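Local coordinates for protein tudor (Drosophila melanogaster, PDB 4Q5W) that takes part in methylation-dependent protein binding in the germ line and may act with the Piwi proteins Aubergine and AGO3 in piRNA-mediated transposon repression, at residues A[142-147]-A[152-157]. Numbering follows the deposited sequence. Where two conformers were deposited one is given.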
loop_
_atom_site.group_PDB
_atom_site.type_symbol
_atom_site.label_atom_id
_atom_site.label_comp_id
_atom_site.label_asym_id
_atom_site.label_seq_id
_atom_site.Cartn_x
_atom_site.Cartn_y
_atom_site.Cartn_z
ATOM N N VAL A 142 -10.838 10.124 -5.259
ATOM C CA VAL A 142 -11.561 9.025 -4.637
ATOM C C VAL A 142 -13.010 9.410 -4.355
ATOM O O VAL A 142 -13.282 10.440 -3.746
ATOM C CB VAL A 142 -10.892 8.608 -3.299
ATOM C CG1 VAL A 142 -11.635 7.426 -2.657
ATOM C CG2 VAL A 142 -9.432 8.293 -3.513
ATOM N N GLU A 143 -13.943 8.604 -4.841
ATOM C CA GLU A 143 -15.349 8.750 -4.495
ATOM C C GLU A 143 -15.829 7.482 -3.792
ATOM O O GLU A 143 -15.535 6.378 -4.253
ATOM C CB GLU A 143 -16.176 8.990 -5.760
ATOM C CG GLU A 143 -17.673 8.829 -5.574
ATOM C CD GLU A 143 -18.449 9.149 -6.836
ATOM O OE1 GLU A 143 -17.921 9.915 -7.672
ATOM O OE2 GLU A 143 -19.581 8.633 -6.994
ATOM N N PHE A 144 -16.575 7.633 -2.700
ATOM C CA PHE A 144 -17.056 6.465 -1.960
ATOM C C PHE A 144 -18.374 5.884 -2.461
ATOM O O PHE A 144 -19.388 6.567 -2.522
ATOM C CB PHE A 144 -17.119 6.753 -0.457
ATOM C CG PHE A 144 -15.768 6.822 0.186
ATOM C CD1 PHE A 144 -15.181 5.687 0.702
ATOM C CD2 PHE A 144 -15.069 8.013 0.236
ATOM C CE1 PHE A 144 -13.926 5.736 1.272
ATOM C CE2 PHE A 144 -13.813 8.066 0.802
ATOM C CZ PHE A 144 -13.245 6.930 1.318
ATOM N N VAL A 145 -18.343 4.602 -2.814
ATOM C CA VAL A 145 -19.542 3.890 -3.234
ATOM C C VAL A 145 -20.252 3.317 -2.021
ATOM O O VAL A 145 -21.470 3.440 -1.886
ATOM C CB VAL A 145 -19.212 2.725 -4.180
ATOM C CG1 VAL A 145 -20.496 2.054 -4.665
ATOM C CG2 VAL A 145 -18.364 3.205 -5.355
ATOM N N ASN A 146 -19.487 2.683 -1.139
ATOM C CA ASN A 146 -20.045 2.072 0.063
ATOM C C ASN A 146 -19.089 2.233 1.233
ATOM O O ASN A 146 -18.136 1.468 1.370
ATOM C CB ASN A 146 -20.322 0.584 -0.175
ATOM C CG ASN A 146 -21.024 -0.089 1.006
ATOM O OD1 ASN A 146 -21.142 0.477 2.097
ATOM N ND2 ASN A 146 -21.483 -1.314 0.786
ATOM N N LYS A 147 -19.355 3.218 2.086
ATOM C CA LYS A 147 -18.488 3.483 3.229
ATOM C C LYS A 147 -18.594 2.431 4.331
ATOM O O LYS A 147 -17.646 2.224 5.090
ATOM C CB LYS A 147 -18.769 4.874 3.802
ATOM C CG LYS A 147 -18.370 6.011 2.882
ATOM C CD LYS A 147 -18.572 7.364 3.551
ATOM C CE LYS A 147 -18.192 8.501 2.613
ATOM N NZ LYS A 147 -18.294 9.833 3.271
ATOM N N PRO A 152 -14.039 -0.303 2.552
ATOM C CA PRO A 152 -15.029 0.534 1.876
ATOM C C PRO A 152 -14.816 0.464 0.373
ATOM O O PRO A 152 -13.674 0.386 -0.069
ATOM C CB PRO A 152 -14.699 1.943 2.383
ATOM C CG PRO A 152 -13.930 1.744 3.621
ATOM C CD PRO A 152 -13.179 0.478 3.459
ATOM N N VAL A 153 -15.901 0.466 -0.392
ATOM C CA VAL A 153 -15.809 0.406 -1.842
ATOM C C VAL A 153 -15.754 1.810 -2.436
ATOM O O VAL A 153 -16.540 2.676 -2.050
ATOM C CB VAL A 153 -16.989 -0.368 -2.437
ATOM C CG1 VAL A 153 -16.864 -0.444 -3.945
ATOM C CG2 VAL A 153 -17.055 -1.767 -1.828
ATOM N N VAL A 154 -14.830 2.026 -3.372
ATOM C CA VAL A 154 -14.592 3.355 -3.928
ATOM C C VAL A 154 -14.467 3.330 -5.442
ATOM O O VAL A 154 -14.230 2.272 -6.041
ATOM C CB VAL A 154 -13.274 3.942 -3.405
ATOM C CG1 VAL A 154 -13.329 4.143 -1.889
ATOM C CG2 VAL A 154 -12.122 3.048 -3.802
ATOM N N ARG A 155 -14.637 4.503 -6.049
ATOM C CA ARG A 155 -14.325 4.717 -7.456
ATOM C C ARG A 155 -13.079 5.572 -7.545
ATOM O O ARG A 155 -13.002 6.613 -6.897
ATOM C CB ARG A 155 -15.452 5.451 -8.167
ATOM C CG ARG A 155 -16.668 4.613 -8.451
ATOM C CD ARG A 155 -17.615 5.381 -9.346
ATOM N NE ARG A 155 -18.974 4.895 -9.181
ATOM C CZ ARG A 155 -19.807 5.361 -8.259
ATOM N NH1 ARG A 155 -19.412 6.324 -7.440
ATOM N NH2 ARG A 155 -21.033 4.868 -8.158
ATOM N N LEU A 156 -12.112 5.143 -8.347
ATOM C CA LEU A 156 -10.849 5.864 -8.462
ATOM C C LEU A 156 -10.698 6.482 -9.843
ATOM O O LEU A 156 -10.978 5.838 -10.852
ATOM C CB LEU A 156 -9.675 4.916 -8.207
ATOM C CG LEU A 156 -9.719 4.128 -6.894
ATOM C CD1 LEU A 156 -8.615 3.085 -6.881
ATOM C CD2 LEU A 156 -9.588 5.063 -5.707
ATOM N N THR A 157 -10.259 7.734 -9.884
ATOM C CA THR A 157 -10.015 8.453 -11.132
ATOM C C THR A 157 -8.576 8.984 -11.094
ATOM O O THR A 157 -8.153 9.490 -10.060
ATOM C CB THR A 157 -11.004 9.637 -11.264
ATOM O OG1 THR A 157 -12.349 9.167 -11.092
ATOM C CG2 THR A 157 -10.885 10.303 -12.615
#
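Glu143 and Arg155 form an antiparallel hydrogen-bonded pair, with Arg155 N 2.7 Å from Glu143 O in the carbonyl plane, in the beta hairpin that strands 139-144 and 153-158 make within the five-stranded sheet of this extended Tudor domain. Directly on the turn side of this pair a classic beta bulge sets Val145 and Asn146 opposite Val153: both amides reach Val153 O from one face of its carbonyl plane, the Val145 bond bent (145°) and the Asn146 bond straighter (168°). Asn146 OD1 turns back to the hairpin loop, bonded to Ser148 OG.

On the buried face, Val142 CG1 meets Val154 CG1 at 3.8 Å, while Val142 CG2 lies beside Leu156 CD2; Leu19 and Phe21 of strand 16-21 extend this apolar layer. CG of Phe144, anti to the carbonyl carbon (chi1 -73°), carries the ring alongside Val154. Phe144 CD1 is 3.5 Å from Val154 CG1, and Pro152 CB lies at the ring edge near Phe144 CE1. An alanine in place of Phe144 is likely to leave Val154 CG1 and Pro152 CB without their aromatic neighbour, opening a gap beside Phe21.

On the other face, in the conformer given, Glu143 OE2 lies 2.4 Å from Arg155 NH1, a salt bridge too short to be taken at face value. Val145 CG2 sits over the centre of that guanidinium, 3.8 Å above its plane.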